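Local coordinates for coiled-coil quantitatively-enriched protein 1 (Schizosaccharomyces pombe, PDB 7CUJ) that links telomeres to the meiotic centrosome component pcp1, is essential for normal telomere clusters in meiotic prophase, and is required for telomere length regulation and chromosome segregation, at residues K120-F125 against L183-F188; S10-G15 against E297-W302; I221-S226 against M308-L313. All coordinates share one frame; numbering follows the deposited sequence.

Contact 1 of 3, residues K120-F125 against L183-F188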
loop_
_atom_site.group_PDB
_atom_site.type_symbol
_atom_site.label_atom_id
_atom_site.label_comp_id
_atom_site.label_asym_id
_atom_site.label_seq_id
_atom_site.Cartn_x
_atom_site.Cartn_y
_atom_site.Cartn_z
ATOM N N LYS A 120 -38.949 32.359 4.503
ATOM C CA LYS A 120 -37.615 32.788 4.893
ATOM C C LYS A 120 -36.645 32.354 3.796
ATOM O O LYS A 120 -36.864 31.335 3.145
ATOM C CB LYS A 120 -37.235 32.177 6.247
ATOM C CG LYS A 120 -35.926 32.658 6.862
ATOM C CD LYS A 120 -35.475 31.796 8.024
ATOM C CE LYS A 120 -34.590 32.529 9.011
ATOM N NZ LYS A 120 -34.209 31.665 10.152
ATOM N N THR A 121 -35.581 33.141 3.599
ATOM C CA THR A 121 -34.628 32.903 2.525
ATOM C C THR A 121 -33.503 32.001 3.032
ATOM O O THR A 121 -32.814 32.350 3.989
ATOM C CB THR A 121 -34.098 34.229 1.958
ATOM O OG1 THR A 121 -33.402 34.917 2.999
ATOM C CG2 THR A 121 -35.189 35.120 1.403
ATOM N N PHE A 122 -33.331 30.840 2.385
ATOM C CA PHE A 122 -32.270 29.911 2.742
ATOM C C PHE A 122 -30.974 30.261 2.017
ATOM O O PHE A 122 -30.993 30.686 0.864
ATOM C CB PHE A 122 -32.646 28.467 2.403
ATOM C CG PHE A 122 -33.564 27.797 3.391
ATOM C CD1 PHE A 122 -33.146 27.526 4.685
ATOM C CD2 PHE A 122 -34.847 27.428 3.021
ATOM C CE1 PHE A 122 -33.997 26.908 5.591
ATOM C CE2 PHE A 122 -35.697 26.808 3.925
ATOM C CZ PHE A 122 -35.271 26.552 5.209
ATOM N N PHE A 123 -29.857 30.064 2.726
ATOM C CA PHE A 123 -28.522 30.040 2.151
ATOM C C PHE A 123 -27.949 28.637 2.316
ATOM O O PHE A 123 -27.843 28.142 3.436
ATOM C CB PHE A 123 -27.603 31.030 2.870
ATOM C CG PHE A 123 -27.481 32.383 2.219
ATOM C CD1 PHE A 123 -26.546 32.606 1.218
ATOM C CD2 PHE A 123 -28.295 33.436 2.611
ATOM C CE1 PHE A 123 -26.431 33.853 0.619
ATOM C CE2 PHE A 123 -28.180 34.682 2.013
ATOM C CZ PHE A 123 -27.248 34.888 1.019
ATOM N N LEU A 124 -27.591 28.003 1.193
ATOM C CA LEU A 124 -26.942 26.703 1.223
ATOM C C LEU A 124 -25.514 26.831 0.696
ATOM O O LEU A 124 -25.289 27.348 -0.396
ATOM C CB LEU A 124 -27.760 25.689 0.415
ATOM C CG LEU A 124 -27.221 24.257 0.417
ATOM C CD1 LEU A 124 -28.345 23.248 0.576
ATOM C CD2 LEU A 124 -26.409 23.966 -0.838
ATOM N N PHE A 125 -24.556 26.346 1.493
ATOM C CA PHE A 125 -23.156 26.323 1.105
ATOM C C PHE A 125 -22.764 24.911 0.683
ATOM O O PHE A 125 -23.123 23.935 1.340
ATOM C CB PHE A 125 -22.270 26.849 2.236
ATOM C CG PHE A 125 -22.273 28.350 2.374
ATOM C CD1 PHE A 125 -23.257 28.994 3.108
ATOM C CD2 PHE A 125 -21.297 29.121 1.760
ATOM C CE1 PHE A 125 -23.264 30.378 3.226
ATOM C CE2 PHE A 125 -21.299 30.502 1.886
ATOM C CZ PHE A 125 -22.284 31.129 2.616
ATOM N N LEU A 183 -34.255 37.393 8.872
ATOM C CA LEU A 183 -34.848 36.249 8.186
ATOM C C LEU A 183 -33.918 35.672 7.110
ATOM O O LEU A 183 -34.121 35.912 5.921
ATOM C CB LEU A 183 -36.231 36.622 7.627
ATOM C CG LEU A 183 -36.326 37.885 6.763
ATOM C CD1 LEU A 183 -37.293 37.678 5.605
ATOM C CD2 LEU A 183 -36.742 39.096 7.589
ATOM N N SER A 184 -32.913 34.886 7.537
ATOM C CA SER A 184 -32.062 34.119 6.632
ATOM C C SER A 184 -31.462 32.900 7.337
ATOM O O SER A 184 -30.620 33.046 8.222
ATOM C CB SER A 184 -30.985 34.982 6.006
ATOM O OG SER A 184 -30.095 35.491 6.991
ATOM N N ALA A 185 -31.897 31.699 6.926
ATOM C CA ALA A 185 -31.401 30.444 7.480
ATOM C C ALA A 185 -30.258 29.903 6.619
ATOM O O ALA A 185 -30.213 30.168 5.419
ATOM C CB ALA A 185 -32.536 29.456 7.605
ATOM N N THR A 186 -29.342 29.141 7.239
ATOM C CA THR A 186 -28.116 28.697 6.587
ATOM C C THR A 186 -27.976 27.176 6.662
ATOM O O THR A 186 -28.055 26.591 7.739
ATOM C CB THR A 186 -26.876 29.384 7.179
ATOM O OG1 THR A 186 -27.109 30.792 7.203
ATOM C CG2 THR A 186 -25.610 29.103 6.401
ATOM N N ILE A 187 -27.748 26.552 5.499
ATOM C CA ILE A 187 -27.523 25.117 5.399
ATOM C C ILE A 187 -26.134 24.872 4.812
ATOM O O ILE A 187 -25.777 25.430 3.776
ATOM C CB ILE A 187 -28.614 24.429 4.549
ATOM C CG1 ILE A 187 -30.025 24.757 5.041
ATOM C CG2 ILE A 187 -28.377 22.926 4.487
ATOM C CD1 ILE A 187 -31.094 24.588 3.985
ATOM N N PHE A 188 -25.363 24.013 5.486
ATOM C CA PHE A 188 -24.111 23.519 4.940
ATOM C C PHE A 188 -24.344 22.136 4.347
ATOM O O PHE A 188 -24.650 21.190 5.072
ATOM C CB PHE A 188 -23.016 23.532 6.006
ATOM C CG PHE A 188 -22.536 24.921 6.333
ATOM C CD1 PHE A 188 -21.474 25.483 5.640
ATOM C CD2 PHE A 188 -23.179 25.687 7.294
ATOM C CE1 PHE A 188 -21.045 26.770 5.923
ATOM C CE2 PHE A 188 -22.752 26.975 7.576
ATOM C CZ PHE A 188 -21.684 27.513 6.891
#
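L124 and I187 stand abreast on two neighbouring parallel strands, 121-126 and 184-188, in the middle of the six-stranded parallel sheet of this alpha/beta domain, one piece of a longer protein. The ladder is tightest here. F123 lends both its backbone groups: its N reaches A185 O at 2.7 Å, and its O takes I187 N at 2.6 Å in a nearly straight bond (171°). F125 N then binds I187 O. On the sheet face carrying F122, L124, A185 and I187, the flat F122 ring spans two residues of the partner strand: CD1 lies 3.6 Å from A185 CB, a methyl small enough to admit the ring, and 3.7 Å from I187 CD1. The branched I187 also sends CG2 to L124 CD1.

Toward the strand starts the pairing slackens. A185 N to T121 O is bent (137°), T121 OG1 to L183 O is weak, and L183 is exposed. Here K120, fully outstretched, lays its methylenes along the opposite backbone, while NZ goes on to a salt bridge with E297. Cut back to an alanine, this position would probably leave E297 OE2 without its lysine partner and uncover the backbone around S184 N.

On the other face, F125 and F188 point the same way, their planes only 18° apart but slid so far that the rings barely overlap; the side chains come closest at F125 CB to F188 CD1, 3.8 Å.

Contact 2 of 3, residues S10-G15 against E297-W302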
loop_
_atom_site.group_PDB
_atom_site.type_symbol
_atom_site.label_atom_id
_atom_site.label_comp_id
_atom_site.label_asym_id
_atom_site.label_seq_id
_atom_site.Cartn_x
_atom_site.Cartn_y
_atom_site.Cartn_z
ATOM N N SER A 10 -27.032 26.635 18.491
ATOM C CA SER A 10 -27.151 27.573 17.336
ATOM C C SER A 10 -26.833 26.831 16.041
ATOM O O SER A 10 -27.553 26.970 15.051
ATOM C CB SER A 10 -26.253 28.770 17.525
ATOM O OG SER A 10 -26.713 29.871 16.756
ATOM N N VAL A 11 -25.743 26.052 16.078
ATOM C CA VAL A 11 -25.317 25.188 14.990
ATOM C C VAL A 11 -25.883 23.794 15.251
ATOM O O VAL A 11 -25.529 23.163 16.243
ATOM C CB VAL A 11 -23.778 25.156 14.894
ATOM C CG1 VAL A 11 -23.285 24.192 13.822
ATOM C CG2 VAL A 11 -23.191 26.545 14.684
ATOM N N LEU A 12 -26.757 23.320 14.351
ATOM C CA LEU A 12 -27.448 22.053 14.538
ATOM C C LEU A 12 -27.098 21.079 13.413
ATOM O O LEU A 12 -27.001 21.475 12.252
ATOM C CB LEU A 12 -28.959 22.303 14.588
ATOM C CG LEU A 12 -29.454 23.220 15.708
ATOM C CD1 LEU A 12 -30.914 23.589 15.497
ATOM C CD2 LEU A 12 -29.260 22.574 17.075
ATOM N N ASP A 13 -26.944 19.798 13.778
ATOM C CA ASP A 13 -26.548 18.752 12.850
ATOM C C ASP A 13 -27.759 17.932 12.414
ATOM O O ASP A 13 -28.612 17.590 13.227
ATOM C CB ASP A 13 -25.517 17.810 13.474
ATOM C CG ASP A 13 -24.301 18.530 14.026
ATOM O OD1 ASP A 13 -23.953 19.596 13.479
ATOM O OD2 ASP A 13 -23.715 18.021 15.004
ATOM N N ILE A 14 -27.790 17.605 11.118
ATOM C CA ILE A 14 -28.765 16.696 10.541
ATOM C C ILE A 14 -28.014 15.463 10.045
ATOM O O ILE A 14 -27.350 15.501 9.009
ATOM C CB ILE A 14 -29.564 17.392 9.419
ATOM C CG1 ILE A 14 -30.272 18.650 9.934
ATOM C CG2 ILE A 14 -30.537 16.422 8.765
ATOM C CD1 ILE A 14 -30.732 19.599 8.853
ATOM N N GLY A 15 -28.113 14.377 10.816
ATOM C CA GLY A 15 -27.490 13.117 10.455
ATOM C C GLY A 15 -28.296 12.385 9.387
ATOM O O GLY A 15 -29.443 12.012 9.619
ATOM N N GLU A 297 -38.578 27.935 14.867
ATOM C CA GLU A 297 -37.245 27.389 15.106
ATOM C C GLU A 297 -36.849 27.466 16.584
ATOM O O GLU A 297 -35.877 28.131 16.945
ATOM C CB GLU A 297 -36.211 27.922 14.103
ATOM C CG GLU A 297 -36.045 29.436 14.067
ATOM C CD GLU A 297 -35.449 29.983 12.777
ATOM O OE1 GLU A 297 -36.036 29.739 11.702
ATOM O OE2 GLU A 297 -34.399 30.651 12.847
ATOM N N ASN A 298 -37.598 26.737 17.423
ATOM C CA ASN A 298 -37.338 26.622 18.852
ATOM C C ASN A 298 -36.101 25.760 19.102
ATOM O O ASN A 298 -36.047 24.612 18.670
ATOM C CB ASN A 298 -38.512 25.963 19.580
ATOM C CG ASN A 298 -39.729 26.853 19.699
ATOM O OD1 ASN A 298 -39.817 27.670 20.612
ATOM N ND2 ASN A 298 -40.680 26.690 18.793
ATOM N N PHE A 299 -35.130 26.311 19.840
ATOM C CA PHE A 299 -33.949 25.566 20.248
ATOM C C PHE A 299 -34.365 24.373 21.110
ATOM O O PHE A 299 -33.765 23.304 21.021
ATOM C CB PHE A 299 -32.956 26.482 20.972
ATOM C CG PHE A 299 -31.681 25.813 21.429
ATOM C CD1 PHE A 299 -30.786 25.279 20.510
ATOM C CD2 PHE A 299 -31.365 25.727 22.778
ATOM C CE1 PHE A 299 -29.614 24.663 20.930
ATOM C CE2 PHE A 299 -30.190 25.116 23.196
ATOM C CZ PHE A 299 -29.317 24.582 22.273
ATOM N N SER A 300 -35.428 24.565 21.900
ATOM C CA SER A 300 -35.851 23.643 22.942
ATOM C C SER A 300 -36.678 22.486 22.385
ATOM O O SER A 300 -36.866 21.486 23.071
ATOM C CB SER A 300 -36.621 24.377 24.008
ATOM O OG SER A 300 -37.817 24.931 23.471
ATOM N N SER A 301 -37.208 22.626 21.165
ATOM C CA SER A 301 -38.059 21.576 20.624
ATOM C C SER A 301 -37.468 20.988 19.343
ATOM O O SER A 301 -38.183 20.387 18.544
ATOM C CB SER A 301 -39.487 22.038 20.454
ATOM O OG SER A 301 -39.595 22.958 19.382
ATOM N N TRP A 302 -36.150 21.155 19.181
ATOM C CA TRP A 302 -35.375 20.515 18.129
ATOM C C TRP A 302 -35.617 19.006 18.167
ATOM O O TRP A 302 -35.358 18.370 19.185
ATOM C CB TRP A 302 -33.892 20.861 18.314
ATOM C CG TRP A 302 -32.955 20.147 17.390
ATOM C CD1 TRP A 302 -32.029 19.205 17.730
ATOM C CD2 TRP A 302 -32.838 20.332 15.967
ATOM N NE1 TRP A 302 -31.347 18.789 16.619
ATOM C CE2 TRP A 302 -31.820 19.462 15.522
ATOM C CE3 TRP A 302 -33.490 21.142 15.029
ATOM C CZ2 TRP A 302 -31.443 19.380 14.181
ATOM C CZ3 TRP A 302 -33.119 21.060 13.704
ATOM C CH2 TRP A 302 -32.108 20.189 13.288
HETATM O O HOH W 1 -29.205 16.861 15.976
#
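L12 presses a methyl onto the indole of W302. Its CD1 sits 3.8 Å from the centroid of the W302 six-membered ring and only 19° off the ring normal, a CH-pi contact, while L12 CB lies near CZ2 and CH2 of the same ring. Strand and loop each send their side chain across to meet the other, and with CG of W302 anti to its own backbone N (chi1 174°) the indole is carried out from the loop toward the strand. Two further groups meet its rim: D13 O lies in the ring plane, 3.5 Å from W302 CZ2, and I14 CG1 approaches W302 CH2 at 4.1 Å. A more peripheral touch comes from F299, whose CE1 is 4.4 Å from L12 CD2.

The polar edge of the indole is served by a water. It accepts from W302 NE1 at 3.0 Å and donates to D13 O at 2.9 Å, joining the ring N-H of the tryptophan to a backbone carbonyl through a single molecule.

L12, D13 and I14 belong to strand 11-16, an outermost strand of the parallel sheet within this chain, whose backbone pairs with strand 208-213. The loop after helix 275-294 therefore packs against the sheet margin, and the alternation of the strand suits it: L12 turns its apolar side chain toward the loop, whereas the D13 side chain points away and forms a salt bridge with R210.

Farther out, W292 of helix 275-294 meets the W302 ring edge-to-face and also touches L12, while its indole NE1 is hydrogen-bonded to N298 O. The buried, branched I14 also touches L209 and L211 of strand 208-213 and I285 of the same helix.

Contact 3 of 3, residues I221-S226 against M308-L313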
loop_
_atom_site.group_PDB
_atom_site.type_symbol
_atom_site.label_atom_id
_atom_site.label_comp_id
_atom_site.label_asym_id
_atom_site.label_seq_id
_atom_site.Cartn_x
_atom_site.Cartn_y
_atom_site.Cartn_z
ATOM N N ILE A 221 -15.036 14.392 11.682
ATOM C CA ILE A 221 -14.624 15.774 11.875
ATOM C C ILE A 221 -15.479 16.411 12.976
ATOM O O ILE A 221 -14.960 17.147 13.815
ATOM C CB ILE A 221 -14.669 16.558 10.547
ATOM C CG1 ILE A 221 -13.529 16.129 9.615
ATOM C CG2 ILE A 221 -14.654 18.061 10.795
ATOM C CD1 ILE A 221 -13.748 16.467 8.158
ATOM N N LYS A 222 -16.783 16.100 12.975
ATOM C CA LYS A 222 -17.717 16.619 13.965
ATOM C C LYS A 222 -17.270 16.234 15.377
ATOM O O LYS A 222 -17.260 17.083 16.266
ATOM C CB LYS A 222 -19.157 16.218 13.613
ATOM C CG LYS A 222 -20.055 15.793 14.770
ATOM C CD LYS A 222 -20.523 16.921 15.662
ATOM C CE LYS A 222 -20.897 16.446 17.051
ATOM N NZ LYS A 222 -21.266 17.575 17.940
ATOM N N CYS A 223 -16.876 14.966 15.564
ATOM C CA CYS A 223 -16.609 14.414 16.885
ATOM C C CYS A 223 -15.250 14.861 17.424
ATOM O O CYS A 223 -14.996 14.731 18.619
ATOM C CB CYS A 223 -16.679 12.890 16.875
ATOM S SG CYS A 223 -18.355 12.245 16.636
ATOM N N PHE A 224 -14.379 15.376 16.545
ATOM C CA PHE A 224 -13.048 15.801 16.956
ATOM C C PHE A 224 -12.835 17.283 16.650
ATOM O O PHE A 224 -11.713 17.776 16.732
ATOM C CB PHE A 224 -11.967 14.893 16.357
ATOM C CG PHE A 224 -12.018 13.467 16.845
ATOM C CD1 PHE A 224 -12.776 12.518 16.174
ATOM C CD2 PHE A 224 -11.328 13.074 17.983
ATOM C CE1 PHE A 224 -12.841 11.208 16.624
ATOM C CE2 PHE A 224 -11.390 11.761 18.432
ATOM C CZ PHE A 224 -12.149 10.832 17.754
ATOM N N GLN A 225 -13.928 17.983 16.319
ATOM C CA GLN A 225 -13.920 19.428 16.148
ATOM C C GLN A 225 -13.324 20.090 17.386
ATOM O O GLN A 225 -12.535 21.026 17.275
ATOM C CB GLN A 225 -15.347 19.949 15.971
ATOM C CG GLN A 225 -15.798 20.068 14.523
ATOM C CD GLN A 225 -17.149 20.731 14.420
ATOM O OE1 GLN A 225 -18.073 20.425 15.171
ATOM N NE2 GLN A 225 -17.270 21.652 13.479
ATOM N N SER A 226 -13.712 19.574 18.559
ATOM C CA SER A 226 -13.396 20.139 19.862
ATOM C C SER A 226 -11.890 20.298 20.070
ATOM O O SER A 226 -11.466 21.124 20.878
ATOM C CB SER A 226 -14.015 19.308 20.958
ATOM O OG SER A 226 -13.798 17.923 20.720
ATOM N N MET A 308 -24.142 10.442 17.053
ATOM C CA MET A 308 -23.557 9.605 18.091
ATOM C C MET A 308 -22.055 9.862 18.170
ATOM O O MET A 308 -21.416 10.137 17.159
ATOM C CB MET A 308 -23.844 8.111 17.882
ATOM C CG MET A 308 -23.252 7.519 16.617
ATOM S SD MET A 308 -23.557 5.734 16.518
ATOM C CE MET A 308 -25.330 5.706 16.253
ATOM N N ASP A 309 -21.512 9.800 19.390
ATOM C CA ASP A 309 -20.129 10.169 19.654
ATOM C C ASP A 309 -19.211 9.013 19.265
ATOM O O ASP A 309 -19.477 7.866 19.617
ATOM C CB ASP A 309 -19.936 10.578 21.117
ATOM C CG ASP A 309 -18.610 11.264 21.408
ATOM O OD1 ASP A 309 -17.784 11.389 20.477
ATOM O OD2 ASP A 309 -18.413 11.676 22.565
ATOM N N LEU A 310 -18.120 9.336 18.558
ATOM C CA LEU A 310 -17.209 8.327 18.037
ATOM C C LEU A 310 -15.842 8.422 18.714
ATOM O O LEU A 310 -14.869 7.859 18.214
ATOM C CB LEU A 310 -17.065 8.504 16.520
ATOM C CG LEU A 310 -18.346 8.399 15.694
ATOM C CD1 LEU A 310 -18.074 8.774 14.244
ATOM C CD2 LEU A 310 -18.953 7.005 15.783
ATOM N N ALA A 311 -15.781 9.115 19.859
ATOM C CA ALA A 311 -14.527 9.395 20.546
ATOM C C ALA A 311 -13.860 8.109 21.030
ATOM O O ALA A 311 -12.638 8.063 21.153
ATOM C CB ALA A 311 -14.759 10.363 21.683
ATOM N N SER A 312 -14.669 7.075 21.302
ATOM C CA SER A 312 -14.175 5.788 21.769
ATOM C C SER A 312 -13.405 5.066 20.664
ATOM O O SER A 312 -12.599 4.181 20.947
ATOM C CB SER A 312 -15.292 4.931 22.318
ATOM O OG SER A 312 -16.219 4.590 21.297
ATOM N N LEU A 313 -13.659 5.457 19.409
ATOM C CA LEU A 313 -12.989 4.872 18.259
ATOM C C LEU A 313 -11.737 5.674 17.901
ATOM O O LEU A 313 -11.187 5.488 16.818
ATOM C CB LEU A 313 -13.950 4.834 17.063
ATOM C CG LEU A 313 -15.103 3.831 17.119
ATOM C CD1 LEU A 313 -15.917 3.892 15.836
ATOM C CD2 LEU A 313 -14.594 2.414 17.350
#
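C223 and L310 share the one hydrogen bond between these segments, and it is weak: L310 N points at C223 SG over 3.5 Å, bent to 142°. With SG anti to its carbonyl carbon (chi1 -69°), the thiol is directed from the last turn of helix 217-223 onto the passing 308-313 backbone. A cysteine suits such a spot, since its sulfur is polarisable enough to take a backbone N-H yet apolar enough to lie against aliphatic carbon.

Other polar groups organise the 308-313 segment itself. D309 OD1 accepts from A311 N at 3.1 Å, making an Asx turn; the N-H comes from well above the carboxylate plane, 60° out of it. Next along, L313 N binds L310 O at 2.9 Å, around the short 3-10 segment 311-312. M308 O, which passes near the sulfur, is hydrogen-bonded to H219 NE2 of the helix, a second polar tie between the same two parts of the chain.

Apolar packing adds the rest. C223 SG rests 4.0 Å from L310 CB. F224, the first residue past the helix to leave helical phi/psi, brings the far end of its ring, CZ, to 3.9 Å from A311 CA, where the small alanine side chain is consistent with so close an approach to the backbone.

Around this pair, the F224 side chain also packs on N235 and V239 of helix 232-243, and L313 touches L243 of that helix, whereas I221 touches I191 and M195 of helix 191-200; the C-terminal loop thus runs across the end of helix 217-223 and on to helix 232-243.

Overall arrangement
Contacts 1 and 2 reach the same sheet, one in its interior and the other at its margin, with centres about 14 Å apart. They meet directly in the salt bridge from K120 NZ to E297 OE2, 2.9 Å long, so the loop after helix 275-294 bears on both. Contact 3 lies off the sheet, toward the C-terminal ends of the central strands, its centre about 19 Å from that of contact 2, and the two touch where D13 OD2 packs 3.4 Å from K222 CD. Their segments alternate along the chain, and 297-302 and 308-313 follow one another on a single C-terminal stretch. Contacts 1 and 3 do not touch: their nearest atoms are about 9 Å apart.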